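Thermostable carboxypeptidase 1 (Pyrococcus furiosus, PDB 1KA2) releases amino acids one after another from the C-terminus of peptides with broad specificity, as a homodimeric metallocarboxypeptidase that binds one cobalt ion per subunit. Local coordinates at residues I20-L34 and R46-L60. Residues are numbered along the deposited sequence; the frame is centred on the assembly and turned at random.
Sequences IWAIGHAQSVLGWDL and RSVAQGELSVLSHEL
Arg46 reaches across to Asp33 in an end-on salt bridge: NH1 and NH2 both donate to OD1 of Asp33, at 2.9 Å and 3.1 Å, with OD1 lying in the guanidinium plane; NH1 takes its anti lone pair, NH2 comes 34° out of the carboxylate plane. Bends at chi2 and chi3 (51° and 53°) fold the arginine chain back over Leu30, whose CG packs 3.6 Å from CD of Arg46 while CD1 lies over one guanidinium face. NH1 also makes a weak bond to the carbonyl O of Leu30. Across the dimer interface NE of Arg46 is hydrogen-bonded to NE2 of His25 of the second subunit, and OD2 of Asp33 forms a salt bridge with NH1 of Arg250 of that subunit. With an alanine at Arg46, OD1 of Asp33 would probably lose both donors, His25 of the second subunit its partner, and Leu30 the chain packed on it. At the other end Ile23 is a knob among Leu53, Leu56, Ser57 and Leu60, its CD1 3.5 Å from CD1 of Leu60. Gln50 fits likewise among Gln27, Leu30, Gly31 and Leu34. Segments 20-34 and 46-60, axes approaching to 9.8 Å, form an antiparallel helical hairpin with knobs-into-holes packing, and the second subunit packs along it, from Arg46 to Glu59.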
ATOM      1  N   ILE A  20      10.874  -3.793 -14.187  1.00 33.18           N
ATOM      2  CA  ILE A  20      11.712  -3.179 -13.183  1.00 32.34           C
ATOM      3  C   ILE A  20      10.906  -2.030 -12.586  1.00 31.87           C
ATOM      4  O   ILE A  20      10.852  -1.866 -11.367  1.00 31.11           O
ATOM      5  CB  ILE A  20      13.026  -2.651 -13.796  1.00 30.91           C
ATOM      6  CG1 ILE A  20      13.870  -3.826 -14.296  1.00 32.26           C
ATOM      7  CG2 ILE A  20      13.769  -1.838 -12.770  1.00 29.68           C
ATOM      8  CD1 ILE A  20      15.213  -3.406 -14.946  1.00 28.12           C
ATOM      9  N   TRP A  21      10.267  -1.245 -13.452  1.00 30.90           N
ATOM     10  CA  TRP A  21       9.460  -0.127 -12.988  1.00 30.00           C
ATOM     11  C   TRP A  21       8.338  -0.606 -12.061  1.00 29.85           C
ATOM     12  O   TRP A  21       8.057   0.022 -11.042  1.00 32.24           O
ATOM     13  CB  TRP A  21       8.852   0.640 -14.175  1.00 30.71           C
ATOM     14  CG  TRP A  21       7.898   1.726 -13.734  1.00 27.77           C
ATOM     15  CD1 TRP A  21       8.209   3.015 -13.405  1.00 28.63           C
ATOM     16  CD2 TRP A  21       6.500   1.573 -13.479  1.00 28.35           C
ATOM     17  NE1 TRP A  21       7.090   3.675 -12.951  1.00 28.29           N
ATOM     18  CE2 TRP A  21       6.024   2.812 -12.985  1.00 29.55           C
ATOM     19  CE3 TRP A  21       5.598   0.504 -13.613  1.00 30.23           C
ATOM     20  CZ2 TRP A  21       4.681   3.016 -12.627  1.00 28.64           C
ATOM     21  CZ3 TRP A  21       4.253   0.706 -13.252  1.00 31.19           C
ATOM     22  CH2 TRP A  21       3.815   1.954 -12.762  1.00 29.32           C
ATOM     23  N   ALA A  22       7.700  -1.719 -12.404  1.00 28.66           N
ATOM     24  CA  ALA A  22       6.611  -2.244 -11.583  1.00 28.05           C
ATOM     25  C   ALA A  22       7.062  -2.640 -10.167  1.00 28.46           C
ATOM     26  O   ALA A  22       6.353  -2.388  -9.187  1.00 26.60           O
ATOM     27  CB  ALA A  22       5.966  -3.434 -12.289  1.00 27.26           C
ATOM     28  N   ILE A  23       8.223  -3.279 -10.057  1.00 28.91           N
ATOM     29  CA  ILE A  23       8.723  -3.651  -8.741  1.00 30.68           C
ATOM     30  C   ILE A  23       8.921  -2.363  -7.934  1.00 30.97           C
ATOM     31  O   ILE A  23       8.608  -2.320  -6.747  1.00 33.35           O
ATOM     32  CB  ILE A  23      10.059  -4.432  -8.847  1.00 32.45           C
ATOM     33  CG1 ILE A  23       9.814  -5.766  -9.553  1.00 32.91           C
ATOM     34  CG2 ILE A  23      10.642  -4.694  -7.460  1.00 30.01           C
ATOM     35  CD1 ILE A  23      11.077  -6.578  -9.752  1.00 34.30           C
ATOM     36  N   GLY A  24       9.411  -1.308  -8.588  1.00 31.88           N
ATOM     37  CA  GLY A  24       9.619  -0.031  -7.912  1.00 31.76           C
ATOM     38  C   GLY A  24       8.309   0.596  -7.452  1.00 32.37           C
ATOM     39  O   GLY A  24       8.213   1.170  -6.358  1.00 32.62           O
ATOM     40  N   HIS A  25       7.291   0.504  -8.297  1.00 30.86           N
ATOM     41  CA  HIS A  25       5.981   1.023  -7.944  1.00 29.79           C
ATOM     42  C   HIS A  25       5.602   0.305  -6.657  1.00 29.37           C
ATOM     43  O   HIS A  25       5.199   0.914  -5.669  1.00 28.08           O
ATOM     44  CB  HIS A  25       4.977   0.662  -9.025  1.00 29.66           C
ATOM     45  CG  HIS A  25       3.576   1.058  -8.698  1.00 28.82           C
ATOM     46  ND1 HIS A  25       3.130   2.358  -8.794  1.00 29.67           N
ATOM     47  CD2 HIS A  25       2.519   0.326  -8.273  1.00 29.06           C
ATOM     48  CE1 HIS A  25       1.855   2.410  -8.445  1.00 31.37           C
ATOM     49  NE2 HIS A  25       1.461   1.189  -8.125  1.00 28.33           N
ATOM     50  N   ALA A  26       5.757  -1.011  -6.682  1.00 30.53           N
ATOM     51  CA  ALA A  26       5.437  -1.837  -5.529  1.00 29.62           C
ATOM     52  C   ALA A  26       6.278  -1.437  -4.306  1.00 28.70           C
ATOM     53  O   ALA A  26       5.746  -1.309  -3.215  1.00 29.55           O
ATOM     54  CB  ALA A  26       5.648  -3.308  -5.876  1.00 28.77           C
ATOM     55  N   GLN A  27       7.580  -1.217  -4.481  1.00 28.09           N
ATOM     56  CA  GLN A  27       8.419  -0.827  -3.339  1.00 28.08           C
ATOM     57  C   GLN A  27       7.928   0.464  -2.683  1.00 25.59           C
ATOM     58  O   GLN A  27       7.911   0.573  -1.460  1.00 28.36           O
ATOM     59  CB  GLN A  27       9.894  -0.665  -3.763  1.00 26.85           C
ATOM     60  CG  GLN A  27      10.649  -1.965  -4.038  1.00 27.75           C
ATOM     61  CD  GLN A  27      11.116  -2.689  -2.776  1.00 31.06           C
ATOM     62  OE1 GLN A  27      12.200  -3.285  -2.751  1.00 33.29           O
ATOM     63  NE2 GLN A  27      10.300  -2.651  -1.733  1.00 27.87           N
ATOM     64  N   SER A  28       7.528   1.442  -3.489  1.00 26.18           N
ATOM     65  CA  SER A  28       7.035   2.719  -2.959  1.00 26.12           C
ATOM     66  C   SER A  28       5.779   2.531  -2.119  1.00 26.23           C
ATOM     67  O   SER A  28       5.643   3.092  -1.021  1.00 26.64           O
ATOM     68  CB  SER A  28       6.715   3.687  -4.100  1.00 26.43           C
ATOM     69  OG  SER A  28       7.874   4.015  -4.840  1.00 29.89           O
ATOM     70  N   VAL A  29       4.847   1.754  -2.651  1.00 24.47           N
ATOM     71  CA  VAL A  29       3.607   1.499  -1.948  1.00 24.34           C
ATOM     72  C   VAL A  29       3.901   0.819  -0.615  1.00 23.43           C
ATOM     73  O   VAL A  29       3.306   1.154   0.400  1.00 24.39           O
ATOM     74  CB  VAL A  29       2.664   0.629  -2.804  1.00 22.96           C
ATOM     75  CG1 VAL A  29       1.417   0.284  -2.018  1.00 24.88           C
ATOM     76  CG2 VAL A  29       2.275   1.407  -4.058  1.00 23.80           C
ATOM     77  N   LEU A  30       4.839  -0.120  -0.628  1.00 24.03           N
ATOM     78  CA  LEU A  30       5.239  -0.846   0.575  1.00 24.43           C
ATOM     79  C   LEU A  30       5.810   0.082   1.635  1.00 24.43           C
ATOM     80  O   LEU A  30       5.402   0.037   2.795  1.00 26.48           O
ATOM     81  CB  LEU A  30       6.278  -1.911   0.208  1.00 23.18           C
ATOM     82  CG  LEU A  30       5.785  -3.349   0.062  1.00 26.34           C
ATOM     83  CD1 LEU A  30       4.365  -3.376  -0.421  1.00 24.24           C
ATOM     84  CD2 LEU A  30       6.715  -4.111  -0.877  1.00 24.68           C
ATOM     85  N   GLY A  31       6.763   0.922   1.230  1.00 26.98           N
ATOM     86  CA  GLY A  31       7.384   1.854   2.156  1.00 22.25           C
ATOM     87  C   GLY A  31       6.402   2.867   2.690  1.00 24.40           C
ATOM     88  O   GLY A  31       6.356   3.132   3.893  1.00 25.18           O
ATOM     89  N   TRP A  32       5.603   3.441   1.800  1.00 22.57           N
ATOM     90  CA  TRP A  32       4.610   4.415   2.224  1.00 23.43           C
ATOM     91  C   TRP A  32       3.664   3.784   3.237  1.00 23.73           C
ATOM     92  O   TRP A  32       3.411   4.338   4.310  1.00 24.95           O
ATOM     93  CB  TRP A  32       3.800   4.911   1.009  1.00 23.59           C
ATOM     94  CG  TRP A  32       2.687   5.865   1.348  1.00 24.21           C
ATOM     95  CD1 TRP A  32       2.794   7.205   1.569  1.00 22.57           C
ATOM     96  CD2 TRP A  32       1.301   5.536   1.529  1.00 26.40           C
ATOM     97  NE1 TRP A  32       1.564   7.734   1.879  1.00 26.31           N
ATOM     98  CE2 TRP A  32       0.629   6.729   1.860  1.00 25.55           C
ATOM     99  CE3 TRP A  32       0.564   4.341   1.443  1.00 28.54           C
ATOM    100  CZ2 TRP A  32      -0.753   6.772   2.108  1.00 29.76           C
ATOM    101  CZ3 TRP A  32      -0.812   4.379   1.690  1.00 29.89           C
ATOM    102  CH2 TRP A  32      -1.457   5.587   2.018  1.00 29.85           C
ATOM    103  N   ASP A  33       3.135   2.614   2.893  1.00 26.27           N
ATOM    104  CA  ASP A  33       2.184   1.944   3.774  1.00 25.30           C
ATOM    105  C   ASP A  33       2.833   1.587   5.105  1.00 25.49           C
ATOM    106  O   ASP A  33       2.213   1.707   6.164  1.00 26.03           O
ATOM    107  CB  ASP A  33       1.613   0.688   3.092  1.00 28.06           C
ATOM    108  CG  ASP A  33       0.741  -0.120   4.020  1.00 27.71           C
ATOM    109  OD1 ASP A  33       1.242  -1.099   4.617  1.00 29.84           O
ATOM    110  OD2 ASP A  33      -0.437   0.252   4.175  1.00 30.74           O
ATOM    111  N   LEU A  34       4.087   1.153   5.054  1.00 26.50           N
ATOM    112  CA  LEU A  34       4.791   0.821   6.281  1.00 28.28           C
ATOM    113  C   LEU A  34       4.751   2.018   7.238  1.00 29.38           C
ATOM    114  O   LEU A  34       4.455   1.849   8.420  1.00 28.54           O
ATOM    115  CB  LEU A  34       6.231   0.397   5.958  1.00 28.40           C
ATOM    116  CG  LEU A  34       7.383   0.495   6.974  1.00 32.47           C
ATOM    117  CD1 LEU A  34       6.923   0.366   8.395  1.00 29.83           C
ATOM    118  CD2 LEU A  34       8.395  -0.585   6.634  1.00 30.98           C
ATOM    119  N   ARG A  46       6.696  -7.384   6.206  1.00 33.33           N
ATOM    120  CA  ARG A  46       6.891  -6.285   5.271  1.00 34.05           C
ATOM    121  C   ARG A  46       8.376  -6.246   4.894  1.00 33.95           C
ATOM    122  O   ARG A  46       8.719  -6.172   3.711  1.00 36.29           O
ATOM    123  CB  ARG A  46       6.470  -4.958   5.913  1.00 31.93           C
ATOM    124  CG  ARG A  46       6.676  -3.700   5.036  1.00 32.34           C
ATOM    125  CD  ARG A  46       6.068  -3.856   3.643  1.00 30.08           C
ATOM    126  NE  ARG A  46       4.677  -4.265   3.744  1.00 29.64           N
ATOM    127  CZ  ARG A  46       3.657  -3.450   3.984  1.00 27.52           C
ATOM    128  NH1 ARG A  46       3.858  -2.145   4.132  1.00 27.95           N
ATOM    129  NH2 ARG A  46       2.436  -3.954   4.124  1.00 23.39           N
ATOM    130  N   SER A  47       9.244  -6.349   5.898  1.00 34.78           N
ATOM    131  CA  SER A  47      10.699  -6.296   5.698  1.00 36.65           C
ATOM    132  C   SER A  47      11.243  -7.364   4.758  1.00 35.11           C
ATOM    133  O   SER A  47      12.032  -7.060   3.867  1.00 36.06           O
ATOM    134  CB  SER A  47      11.433  -6.389   7.049  1.00 38.96           C
ATOM    135  OG  SER A  47      11.647  -7.745   7.423  1.00 44.99           O
ATOM    136  N   VAL A  48      10.837  -8.614   4.952  1.00 34.83           N
ATOM    137  CA  VAL A  48      11.311  -9.685   4.083  1.00 33.56           C
ATOM    138  C   VAL A  48      10.781  -9.461   2.668  1.00 31.81           C
ATOM    139  O   VAL A  48      11.474  -9.736   1.691  1.00 31.33           O
ATOM    140  CB  VAL A  48      10.854 -11.074   4.594  1.00 34.29           C
ATOM    141  CG1 VAL A  48      11.655 -11.487   5.810  1.00 31.82           C
ATOM    142  CG2 VAL A  48       9.404 -11.013   4.961  1.00 37.59           C
ATOM    143  N   ALA A  49       9.555  -8.966   2.549  1.00 30.53           N
ATOM    144  CA  ALA A  49       8.989  -8.705   1.220  1.00 34.65           C
ATOM    145  C   ALA A  49       9.798  -7.601   0.534  1.00 33.18           C
ATOM    146  O   ALA A  49      10.128  -7.697  -0.647  1.00 34.39           O
ATOM    147  CB  ALA A  49       7.513  -8.296   1.325  1.00 32.63           C
ATOM    148  N   GLN A  50      10.120  -6.548   1.279  1.00 35.60           N
ATOM    149  CA  GLN A  50      10.918  -5.455   0.715  1.00 34.11           C
ATOM    150  C   GLN A  50      12.278  -5.982   0.273  1.00 32.98           C
ATOM    151  O   GLN A  50      12.786  -5.604  -0.786  1.00 34.29           O
ATOM    152  CB  GLN A  50      11.117  -4.352   1.744  1.00 33.49           C
ATOM    153  CG  GLN A  50       9.889  -3.537   2.009  1.00 32.84           C
ATOM    154  CD  GLN A  50      10.123  -2.513   3.087  1.00 36.25           C
ATOM    155  OE1 GLN A  50      10.553  -2.853   4.193  1.00 39.05           O
ATOM    156  NE2 GLN A  50       9.842  -1.253   2.783  1.00 32.03           N
ATOM    157  N   GLY A  51      12.858  -6.872   1.078  1.00 32.01           N
ATOM    158  CA  GLY A  51      14.157  -7.432   0.745  1.00 31.55           C
ATOM    159  C   GLY A  51      14.189  -8.339  -0.483  1.00 33.46           C
ATOM    160  O   GLY A  51      15.091  -8.242  -1.319  1.00 33.35           O
ATOM    161  N   GLU A  52      13.213  -9.231  -0.600  1.00 31.79           N
ATOM    162  CA  GLU A  52      13.169 -10.132  -1.741  1.00 32.58           C
ATOM    163  C   GLU A  52      13.052  -9.344  -3.049  1.00 33.97           C
ATOM    164  O   GLU A  52      13.706  -9.677  -4.040  1.00 34.77           O
ATOM    165  CB  GLU A  52      11.988 -11.094  -1.595  1.00 31.99           C
ATOM    166  CG  GLU A  52      12.117 -12.112  -0.474  1.00 31.88           C
ATOM    167  CD  GLU A  52      13.239 -13.124  -0.718  1.00 33.26           C
ATOM    168  OE1 GLU A  52      13.551 -13.417  -1.888  1.00 33.57           O
ATOM    169  OE2 GLU A  52      13.804 -13.639   0.261  1.00 33.08           O
ATOM    170  N   LEU A  53      12.223  -8.296  -3.043  1.00 33.45           N
ATOM    171  CA  LEU A  53      12.022  -7.458  -4.224  1.00 34.21           C
ATOM    172  C   LEU A  53      13.268  -6.671  -4.605  1.00 35.04           C
ATOM    173  O   LEU A  53      13.548  -6.500  -5.789  1.00 35.35           O
ATOM    174  CB  LEU A  53      10.853  -6.483  -4.006  1.00 33.79           C
ATOM    175  CG  LEU A  53       9.478  -7.147  -3.870  1.00 34.60           C
ATOM    176  CD1 LEU A  53       8.406  -6.108  -3.563  1.00 34.36           C
ATOM    177  CD2 LEU A  53       9.166  -7.897  -5.163  1.00 34.22           C
ATOM    178  N   SER A  54      14.015  -6.184  -3.617  1.00 36.24           N
ATOM    179  CA  SER A  54      15.234  -5.432  -3.921  1.00 35.78           C
ATOM    180  C   SER A  54      16.222  -6.340  -4.621  1.00 35.77           C
ATOM    181  O   SER A  54      16.894  -5.921  -5.563  1.00 37.20           O
ATOM    182  CB  SER A  54      15.881  -4.870  -2.654  1.00 37.64           C
ATOM    183  OG  SER A  54      15.207  -3.700  -2.232  1.00 40.13           O
ATOM    184  N   VAL A  55      16.318  -7.583  -4.166  1.00 33.58           N
ATOM    185  CA  VAL A  55      17.226  -8.511  -4.817  1.00 35.56           C
ATOM    186  C   VAL A  55      16.694  -8.865  -6.209  1.00 35.69           C
ATOM    187  O   VAL A  55      17.462  -9.029  -7.151  1.00 35.49           O
ATOM    188  CB  VAL A  55      17.404  -9.813  -4.002  1.00 36.46           C
ATOM    189  CG1 VAL A  55      18.179 -10.839  -4.821  1.00 35.47           C
ATOM    190  CG2 VAL A  55      18.150  -9.511  -2.697  1.00 36.69           C
ATOM    191  N   LEU A  56      15.377  -8.963  -6.339  1.00 35.75           N
ATOM    192  CA  LEU A  56      14.785  -9.312  -7.620  1.00 37.02           C
ATOM    193  C   LEU A  56      15.043  -8.184  -8.601  1.00 36.52           C
ATOM    194  O   LEU A  56      15.449  -8.407  -9.745  1.00 37.39           O
ATOM    195  CB  LEU A  56      13.273  -9.525  -7.472  1.00 37.58           C
ATOM    196  CG  LEU A  56      12.598 -10.556  -8.385  1.00 39.31           C
ATOM    197  CD1 LEU A  56      11.080 -10.359  -8.315  1.00 38.74           C
ATOM    198  CD2 LEU A  56      13.092 -10.411  -9.817  1.00 38.59           C
ATOM    199  N   SER A  57      14.805  -6.967  -8.131  1.00 35.68           N
ATOM    200  CA  SER A  57      14.991  -5.770  -8.935  1.00 36.21           C
ATOM    201  C   SER A  57      16.418  -5.684  -9.491  1.00 36.78           C
ATOM    202  O   SER A  57      16.614  -5.523 -10.699  1.00 36.44           O
ATOM    203  CB  SER A  57      14.680  -4.542  -8.081  1.00 34.17           C
ATOM    204  OG  SER A  57      14.417  -3.425  -8.897  1.00 37.71           O
ATOM    205  N   HIS A  58      17.398  -5.790  -8.595  1.00 36.88           N
ATOM    206  CA  HIS A  58      18.823  -5.741  -8.928  1.00 37.19           C
ATOM    207  C   HIS A  58      19.159  -6.827  -9.947  1.00 38.06           C
ATOM    208  O   HIS A  58      19.953  -6.618 -10.863  1.00 37.20           O
ATOM    209  CB  HIS A  58      19.655  -5.958  -7.649  1.00 38.19           C
ATOM    210  CG  HIS A  58      21.141  -5.989  -7.874  1.00 38.76           C
ATOM    211  ND1 HIS A  58      21.879  -4.859  -8.162  1.00 38.46           N
ATOM    212  CD2 HIS A  58      22.029  -7.010  -7.819  1.00 38.99           C
ATOM    213  CE1 HIS A  58      23.155  -5.182  -8.270  1.00 36.86           C
ATOM    214  NE2 HIS A  58      23.274  -6.482  -8.066  1.00 37.98           N
ATOM    215  N   GLU A  59      18.550  -7.994  -9.769  1.00 38.49           N
ATOM    216  CA  GLU A  59      18.770  -9.116 -10.662  1.00 40.14           C
ATOM    217  C   GLU A  59      18.288  -8.791 -12.074  1.00 40.90           C
ATOM    218  O   GLU A  59      18.971  -9.088 -13.051  1.00 40.31           O
ATOM    219  CB  GLU A  59      18.041 -10.347 -10.128  1.00 43.00           C
ATOM    220  CG  GLU A  59      18.302 -11.614 -10.911  1.00 47.75           C
ATOM    221  CD  GLU A  59      17.612 -12.823 -10.306  1.00 50.48           C
ATOM    222  OE1 GLU A  59      17.940 -13.186  -9.149  1.00 48.57           O
ATOM    223  OE2 GLU A  59      16.739 -13.405 -10.994  1.00 52.92           O
ATOM    224  N   LEU A  60      17.114  -8.172 -12.173  1.00 41.54           N
ATOM    225  CA  LEU A  60      16.542  -7.811 -13.471  1.00 40.67           C
ATOM    226  C   LEU A  60      17.343  -6.707 -14.169  1.00 40.88           C
ATOM    227  O   LEU A  60      17.516  -6.721 -15.390  1.00 41.01           O
ATOM    228  CB  LEU A  60      15.085  -7.355 -13.295  1.00 39.87           C
ATOM    229  CG  LEU A  60      14.038  -8.393 -12.870  1.00 39.74           C
ATOM    230  CD1 LEU A  60      12.682  -7.721 -12.677  1.00 38.01           C
ATOM    231  CD2 LEU A  60      13.926  -9.480 -13.923  1.00 37.15           C
TER
HETATM  232  O   HOH W   1      13.002  -1.477  -9.312  1.00 36.40           O
HETATM  233  O   HOH W   2       9.663  -0.947   0.193  1.00 42.80           O